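PDB 4IGV: kirola from Actinidia deliciosa, which probably binds small hydrophobic ligands in an internal cavity, as in related Bet v 1-type proteins, and is a kiwifruit allergen of the ripening-related family. Local coordinates for residues Lys6-Gln10 with Glu129-Met134; Thr115-His119 with Leu133-Ile138; Val11-Ser15 with Thr141-Glu145. All blocks are in the same frame, centred on the assembly; numbering follows the deposited sequence. Where two conformers were deposited one is given.

Interaction 1. Residues Lys6-Gln10 with Glu129-Met134; sequences KMVKQ and EPNTLM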
# COMPACT_ATOMS: atom_id res chain seq x y z
N LYS A 6 -13.02 -5.61 -6.44
CA LYS A 6 -12.72 -4.85 -5.25
C LYS A 6 -12.41 -5.82 -4.14
O LYS A 6 -13.03 -6.90 -4.02
CB LYS A 6 -13.93 -3.98 -4.86
CG LYS A 6 -13.76 -3.14 -3.58
CD LYS A 6 -15.07 -2.38 -3.31
CE LYS A 6 -15.02 -1.38 -2.14
NZ LYS A 6 -16.34 -0.63 -2.12
N MET A 7 -11.48 -5.43 -3.29
CA MET A 7 -11.12 -6.23 -2.13
C MET A 7 -10.80 -5.26 -1.00
O MET A 7 -10.08 -4.31 -1.20
CB MET A 7 -9.91 -7.10 -2.47
CG MET A 7 -9.46 -8.04 -1.38
SD MET A 7 -8.03 -9.03 -1.86
CE MET A 7 -8.75 -9.97 -3.23
N VAL A 8 -11.33 -5.53 0.19
CA VAL A 8 -11.21 -4.66 1.33
C VAL A 8 -10.84 -5.51 2.55
O VAL A 8 -11.45 -6.54 2.85
CB VAL A 8 -12.53 -3.92 1.64
CG1 VAL A 8 -12.37 -3.03 2.92
CG2 VAL A 8 -13.06 -3.12 0.42
N LYS A 9 -9.86 -5.04 3.30
CA LYS A 9 -9.51 -5.66 4.59
C LYS A 9 -9.13 -4.60 5.60
O LYS A 9 -8.30 -3.76 5.32
CB LYS A 9 -8.33 -6.64 4.47
CG LYS A 9 -8.06 -7.46 5.73
CD LYS A 9 -9.03 -8.63 5.87
CE LYS A 9 -8.46 -9.88 6.61
NZ LYS A 9 -7.99 -9.66 7.99
N GLN A 10 -9.79 -4.69 6.78
CA GLN A 10 -9.55 -3.79 7.90
C GLN A 10 -8.89 -4.56 8.99
O GLN A 10 -9.39 -5.60 9.39
CB GLN A 10 -10.84 -3.21 8.42
CG GLN A 10 -10.66 -2.21 9.57
CD GLN A 10 -11.94 -1.51 9.97
OE1 GLN A 10 -13.05 -2.06 9.85
NE2 GLN A 10 -11.81 -0.26 10.42
N GLU A 129 -7.96 -13.22 -8.31
CA GLU A 129 -8.13 -12.08 -7.41
C GLU A 129 -6.79 -11.90 -6.64
O GLU A 129 -6.07 -12.87 -6.38
CB GLU A 129 -9.27 -12.24 -6.40
CG GLU A 129 -10.68 -12.55 -6.88
CD GLU A 129 -10.99 -12.15 -8.30
OE1 GLU A 129 -10.86 -10.95 -8.62
OE2 GLU A 129 -11.43 -13.04 -9.08
N PRO A 130 -6.45 -10.66 -6.29
CA PRO A 130 -5.13 -10.34 -5.70
C PRO A 130 -5.02 -10.65 -4.21
O PRO A 130 -4.56 -9.81 -3.38
CB PRO A 130 -4.99 -8.85 -6.00
CG PRO A 130 -6.38 -8.35 -6.06
CD PRO A 130 -7.21 -9.45 -6.64
N ASN A 131 -5.38 -11.87 -3.84
CA ASN A 131 -5.29 -12.25 -2.43
C ASN A 131 -3.87 -12.23 -1.88
O ASN A 131 -3.65 -11.81 -0.76
CB ASN A 131 -5.95 -13.63 -2.18
CG ASN A 131 -7.45 -13.55 -2.35
OD1 ASN A 131 -8.14 -12.91 -1.54
ND2 ASN A 131 -7.96 -14.13 -3.39
N THR A 132 -2.92 -12.66 -2.69
CA THR A 132 -1.54 -12.72 -2.24
C THR A 132 -1.04 -11.31 -1.97
O THR A 132 -0.33 -11.07 -1.00
CB THR A 132 -0.63 -13.43 -3.28
OG1 THR A 132 -1.06 -14.81 -3.42
CG2 THR A 132 0.81 -13.42 -2.83
N LEU A 133 -1.44 -10.34 -2.79
CA LEU A 133 -1.02 -8.96 -2.55
C LEU A 133 -1.67 -8.38 -1.28
O LEU A 133 -1.06 -7.64 -0.52
CB LEU A 133 -1.38 -8.10 -3.79
CG LEU A 133 -0.83 -6.69 -3.75
CD1 LEU A 133 0.73 -6.66 -3.83
CD2 LEU A 133 -1.44 -5.79 -4.82
N MET A 134 -2.94 -8.73 -1.06
CA MET A 134 -3.58 -8.29 0.18
C MET A 134 -2.89 -8.87 1.41
O MET A 134 -2.64 -8.14 2.37
CB MET A 134 -5.08 -8.61 0.18
CG MET A 134 -5.78 -8.12 1.43
SD MET A 134 -5.76 -6.30 1.62
CE MET A 134 -7.03 -5.85 0.48
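Met7 and Met134 lie alongside each other, pointing opposite ways, and the end of each packs against the stem of the other in the tight part of this contact. Met7 SD lies 3.6 Å from Met134 CB, while the terminal methyl, Met134 CE, turns back to within 3.8 Å of Met7 CG. The Met7 chain leaves its strand fully extended and bends only at its last torsion (chi3 -63°), which carries the methyl to the start of the helix. There Pro130, buried, the centre of an inverse gamma turn, occupies the N-cap position of helix 131-145. In this conformer, one of two deposited, Met7 CE rests 3.8 Å from Pro130 CD and 3.9 Å from Glu129 CB. The amide of Asn131 meets the Met7 chain at about a right angle, with OD1 3.4 Å from Met7 CE. No hydrogen bond spans the two segments; sulfur and methyl packing does the joining.

The exposed side, at Lys9, is looser. Lys9 gives the contact only the root of its side chain, CB lying 3.9 Å from Met134 SD, and its bent aliphatic chain then leads the ammonium away from the helix. The carboxylate of Glu129 likewise turns elsewhere, to Tyr120 and Lys122 on strand 112-122. Edge strand 4-12 thus closes over the first turn of the long C-terminal helix, an arrangement belonging to the Bet v 1 fold.

Interaction 2. Residues Thr115-His119 with Leu133-Ile138; sequences TWTFH and LMNFCI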
# COMPACT_ATOMS: atom_id res chain seq x y z
N THR A 115 -7.45 0.32 6.96
CA THR A 115 -8.22 -0.35 5.97
C THR A 115 -7.51 -0.27 4.64
O THR A 115 -7.15 0.83 4.17
CB THR A 115 -9.60 0.30 5.84
OG1 THR A 115 -10.28 0.15 7.09
CG2 THR A 115 -10.45 -0.46 4.78
N TRP A 116 -7.33 -1.43 4.03
CA TRP A 116 -6.71 -1.56 2.70
C TRP A 116 -7.84 -1.87 1.70
O TRP A 116 -8.62 -2.82 1.92
CB TRP A 116 -5.72 -2.73 2.73
CG TRP A 116 -4.50 -2.46 3.51
CD1 TRP A 116 -4.30 -2.76 4.81
CD2 TRP A 116 -3.26 -1.92 3.03
NE1 TRP A 116 -3.03 -2.35 5.21
CE2 TRP A 116 -2.37 -1.90 4.10
CE3 TRP A 116 -2.80 -1.56 1.78
CZ2 TRP A 116 -1.07 -1.43 3.98
CZ3 TRP A 116 -1.52 -1.09 1.65
CH2 TRP A 116 -0.64 -1.08 2.74
N THR A 117 -7.94 -1.09 0.64
CA THR A 117 -8.90 -1.31 -0.39
C THR A 117 -8.19 -1.40 -1.72
O THR A 117 -7.42 -0.50 -2.07
CB THR A 117 -9.98 -0.20 -0.42
OG1 THR A 117 -10.65 -0.10 0.81
CG2 THR A 117 -11.03 -0.46 -1.53
N PHE A 118 -8.48 -2.44 -2.50
CA PHE A 118 -8.01 -2.56 -3.86
C PHE A 118 -9.18 -2.40 -4.81
O PHE A 118 -10.23 -2.98 -4.59
CB PHE A 118 -7.42 -3.93 -4.16
CG PHE A 118 -6.25 -4.36 -3.32
CD1 PHE A 118 -5.47 -3.50 -2.58
CD2 PHE A 118 -5.87 -5.71 -3.36
CE1 PHE A 118 -4.38 -3.98 -1.87
CE2 PHE A 118 -4.77 -6.19 -2.63
CZ PHE A 118 -4.03 -5.31 -1.94
N HIS A 119 -9.00 -1.61 -5.86
CA HIS A 119 -9.96 -1.56 -6.96
C HIS A 119 -9.15 -1.91 -8.19
O HIS A 119 -8.14 -1.27 -8.49
CB HIS A 119 -10.54 -0.17 -7.15
CG HIS A 119 -11.47 0.27 -6.07
ND1 HIS A 119 -12.79 -0.15 -6.04
CD2 HIS A 119 -11.33 1.12 -5.03
CE1 HIS A 119 -13.38 0.35 -4.97
NE2 HIS A 119 -12.52 1.13 -4.34
N LEU A 133 -1.44 -10.34 -2.79
CA LEU A 133 -1.02 -8.96 -2.55
C LEU A 133 -1.67 -8.38 -1.28
O LEU A 133 -1.06 -7.64 -0.52
CB LEU A 133 -1.38 -8.10 -3.79
CG LEU A 133 -0.83 -6.69 -3.75
CD1 LEU A 133 0.73 -6.66 -3.83
CD2 LEU A 133 -1.44 -5.79 -4.82
N MET A 134 -2.94 -8.73 -1.06
CA MET A 134 -3.58 -8.29 0.18
C MET A 134 -2.89 -8.87 1.41
O MET A 134 -2.64 -8.14 2.37
CB MET A 134 -5.08 -8.61 0.18
CG MET A 134 -5.78 -8.12 1.43
SD MET A 134 -5.76 -6.30 1.62
CE MET A 134 -7.03 -5.85 0.48
N ASN A 135 -2.54 -10.14 1.36
CA ASN A 135 -1.81 -10.76 2.47
C ASN A 135 -0.51 -10.03 2.71
O ASN A 135 -0.13 -9.78 3.84
CB ASN A 135 -1.53 -12.24 2.18
CG ASN A 135 -2.80 -13.10 2.13
OD1 ASN A 135 -3.82 -12.77 2.74
ND2 ASN A 135 -2.71 -14.25 1.41
N PHE A 136 0.16 -9.64 1.63
CA PHE A 136 1.42 -8.90 1.69
C PHE A 136 1.26 -7.57 2.41
O PHE A 136 2.04 -7.16 3.25
CB PHE A 136 1.97 -8.84 0.26
CG PHE A 136 3.10 -7.88 -0.02
CD1 PHE A 136 4.42 -8.31 -0.04
CD2 PHE A 136 2.81 -6.60 -0.36
CE1 PHE A 136 5.44 -7.40 -0.38
CE2 PHE A 136 3.81 -5.70 -0.68
CZ PHE A 136 5.13 -6.14 -0.66
N CYS A 137 0.22 -6.82 2.02
CA CYS A 137 -0.08 -5.54 2.62
C CYS A 137 -0.41 -5.66 4.10
O CYS A 137 0.01 -4.83 4.91
CB CYS A 137 -1.23 -4.86 1.89
SG CYS A 137 -0.80 -4.27 0.20
N ILE A 138 -1.17 -6.68 4.46
CA ILE A 138 -1.50 -6.89 5.87
C ILE A 138 -0.23 -7.24 6.66
O ILE A 138 -0.06 -6.81 7.79
CB ILE A 138 -2.59 -7.94 6.03
CG1 ILE A 138 -3.91 -7.41 5.39
CG2 ILE A 138 -2.82 -8.26 7.51
CD1 ILE A 138 -4.46 -6.19 6.03
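Trp116 turns a ring face to Cys137, whereas Phe118 comes edge-on to the helix backbone with the Met134 methyl over one face. Two residues apart on the strand, both rings project from the same side of it. Cys137 CB sits almost squarely over the six-membered ring of Trp116, 7° off its normal, in a CH-pi contact. The thiol leans outward from there, SG lying 3.6 Å from Trp116 CZ3, and it also meets the Phe118 ring at its edge, so one sulfur touches both aromatics.

Bends at chi2 and chi3 (78° at the latter) bring the methyl of Met134 above the middle of the Phe118 ring, with CE 3.8 Å from the ring centroid. The backbone N of Met134 lies at the ring edge, in plane, 3.5 Å from Phe118 CE2. Met134 SD lies between the two residues, obliquely to both rings, 3.7 Å from Trp116 CB. At the ends of the row, Ile138 CD1 meets Trp116 CD1 at 3.6 Å, and Leu133 CD2 approaches Phe118 CZ at 3.9 Å.

The axes of 115-119 and 133-138 approach to 9.9 Å. They run nearly antiparallel, at 156°. Around this buried layer, Phe99 on strand 96-107 meets Phe118 edge to face, Phe24 on helix 17-25 meets Trp116, and Ile101 on strand 96-107 packs against both aromatics.

Interaction 3. Residues Val11-Ser15 with Thr141-Glu145; sequences VEILS and TKDIE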
# COMPACT_ATOMS: atom_id res chain seq x y z
N VAL A 11 -7.80 -4.02 9.49
CA VAL A 11 -7.23 -4.59 10.66
C VAL A 11 -6.99 -3.58 11.75
O VAL A 11 -6.58 -2.43 11.50
CB VAL A 11 -5.96 -5.36 10.39
CG1 VAL A 11 -6.26 -6.64 9.61
CG2 VAL A 11 -5.01 -4.44 9.68
N GLU A 12 -7.24 -3.98 12.99
CA GLU A 12 -6.94 -3.17 14.14
C GLU A 12 -5.46 -3.26 14.44
O GLU A 12 -4.87 -4.35 14.43
CB GLU A 12 -7.70 -3.57 15.39
CG GLU A 12 -7.21 -2.88 16.69
CD GLU A 12 -7.91 -1.56 17.01
OE1 GLU A 12 -8.97 -1.30 16.42
OE2 GLU A 12 -7.39 -0.79 17.84
N ILE A 13 -4.91 -2.11 14.76
CA ILE A 13 -3.48 -2.01 15.03
C ILE A 13 -3.22 -1.65 16.44
O ILE A 13 -4.05 -1.06 17.13
CB ILE A 13 -2.76 -1.07 14.04
CG1 ILE A 13 -3.34 0.33 14.05
CG2 ILE A 13 -2.87 -1.62 12.64
CD1 ILE A 13 -2.46 1.30 13.29
N LEU A 14 -2.03 -2.06 16.88
CA LEU A 14 -1.60 -1.82 18.24
C LEU A 14 -0.81 -0.53 18.34
O LEU A 14 -0.65 0.00 19.44
CB LEU A 14 -0.82 -3.01 18.78
CG LEU A 14 -1.49 -3.69 19.99
CD1 LEU A 14 -1.01 -5.11 20.14
CD2 LEU A 14 -1.24 -2.89 21.29
N SER A 15 -0.36 -0.00 17.21
CA SER A 15 0.44 1.17 17.20
C SER A 15 -0.44 2.41 16.91
O SER A 15 -1.61 2.31 16.74
CB SER A 15 1.54 0.99 16.19
OG SER A 15 1.02 0.84 14.88
N THR A 141 1.68 -4.22 7.33
CA THR A 141 1.02 -3.52 8.40
C THR A 141 1.44 -4.09 9.76
O THR A 141 1.75 -3.34 10.69
CB THR A 141 -0.52 -3.64 8.23
OG1 THR A 141 -0.89 -3.08 6.96
CG2 THR A 141 -1.28 -2.93 9.35
N LYS A 142 1.48 -5.40 9.88
CA LYS A 142 1.88 -6.04 11.13
C LYS A 142 3.35 -5.81 11.46
O LYS A 142 3.70 -5.61 12.64
CB LYS A 142 1.53 -7.53 11.08
CG LYS A 142 0.02 -7.79 11.10
CD LYS A 142 -0.30 -9.24 10.89
CE LYS A 142 -1.78 -9.45 10.78
NZ LYS A 142 -2.05 -10.90 10.54
N ASP A 143 4.18 -5.76 10.42
CA ASP A 143 5.60 -5.44 10.62
C ASP A 143 5.75 -4.01 11.14
O ASP A 143 6.55 -3.80 12.04
CB ASP A 143 6.38 -5.64 9.35
CG ASP A 143 6.64 -7.09 9.04
OD1 ASP A 143 6.48 -7.97 9.93
OD2 ASP A 143 7.04 -7.42 7.91
N ILE A 144 4.96 -3.08 10.59
CA ILE A 144 5.06 -1.69 11.06
C ILE A 144 4.60 -1.60 12.50
O ILE A 144 5.24 -0.98 13.35
CB ILE A 144 4.28 -0.75 10.15
CG1 ILE A 144 4.90 -0.66 8.77
CG2 ILE A 144 4.10 0.62 10.84
CD1 ILE A 144 3.96 -0.03 7.70
N GLU A 145 3.45 -2.20 12.80
CA GLU A 145 2.89 -2.06 14.16
C GLU A 145 3.74 -2.66 15.23
O GLU A 145 3.69 -2.23 16.38
CB GLU A 145 1.43 -2.57 14.18
CG GLU A 145 1.28 -4.00 14.19
CD GLU A 145 -0.22 -4.50 14.17
OE1 GLU A 145 -0.95 -4.12 15.05
OE2 GLU A 145 -0.59 -5.15 13.16
O HOH W 1 -2.96 -5.91 13.17
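The carboxylate of Glu145 is the flat group that spans this contact, and its oxygens are what the opposite segment engages. Leu14 N and Ile13 CA both lie to one side of its plane. The Leu14 N-H nevertheless meets Glu145 OE1 nearly head-on, close to the line of the C-O bond, at 3.0 Å with an N-H...O angle of 152°. Ile13 CA lies 3.3 Å from Glu145 OE1, and Ile13 CB comes up beside the same oxygen. A water that donates to Glu12 O at 2.8 Å also reaches Glu145 OE2, though it is modelled so close to that oxygen that the exact distance is doubtful. The bond from Leu14 N would limit rotation of the carboxylate about the CG-CD bond, and the water bridge may add to this. Glu145 CG sits between its own backbone N and carbonyl carbon (chi1 77°), and the chain runs on extended from there, long enough to take the acid across to the backbone at Ile13 and Leu14.

In the Bet v 1 fold the first strand leads through a short connection into the first of two small helices, here helix 17-25, and the last turns of the C-terminal helix lie beside that connection. Ser15 closes in on the stem of the glutamate, its OG 3.5 Å from Glu145 CB; Ser15 N is buried here without a partner in the model.

Farther up the helix the contact becomes apolar. Thr141 CG2 touches Ile13 CG2 at 3.9 Å and Val11 CG2 at 4.0 Å, a methyl facing two branched side chains. The Thr141 hydroxyl is turned elsewhere, hydrogen-bonded to Cys137 O of its own helix and to Trp116 NE1 on strand 112-122.

All three interactions set helix 131-145 against two neighbouring strands of the antiparallel sheet, 4-12 at the edge and 112-122 beside it. Interactions 1 and 2, with centres about 5 Å apart, share Met134, which serves both strands. Those strands are paired: Met7 O and Phe118 N lie 2.8 Å apart, as do Lys9 O and Trp116 N. Interaction 3 continues strand 4-12 and lies about 17 Å from interaction 1 and about 13 Å from interaction 2, centre to centre. It meets interaction 2 through Trp116 NE1 and Thr141 OG1, 2.9 Å apart in a probable hydrogen bond. In Bet v 1 relatives, sheet and helix enclose the ligand cavity.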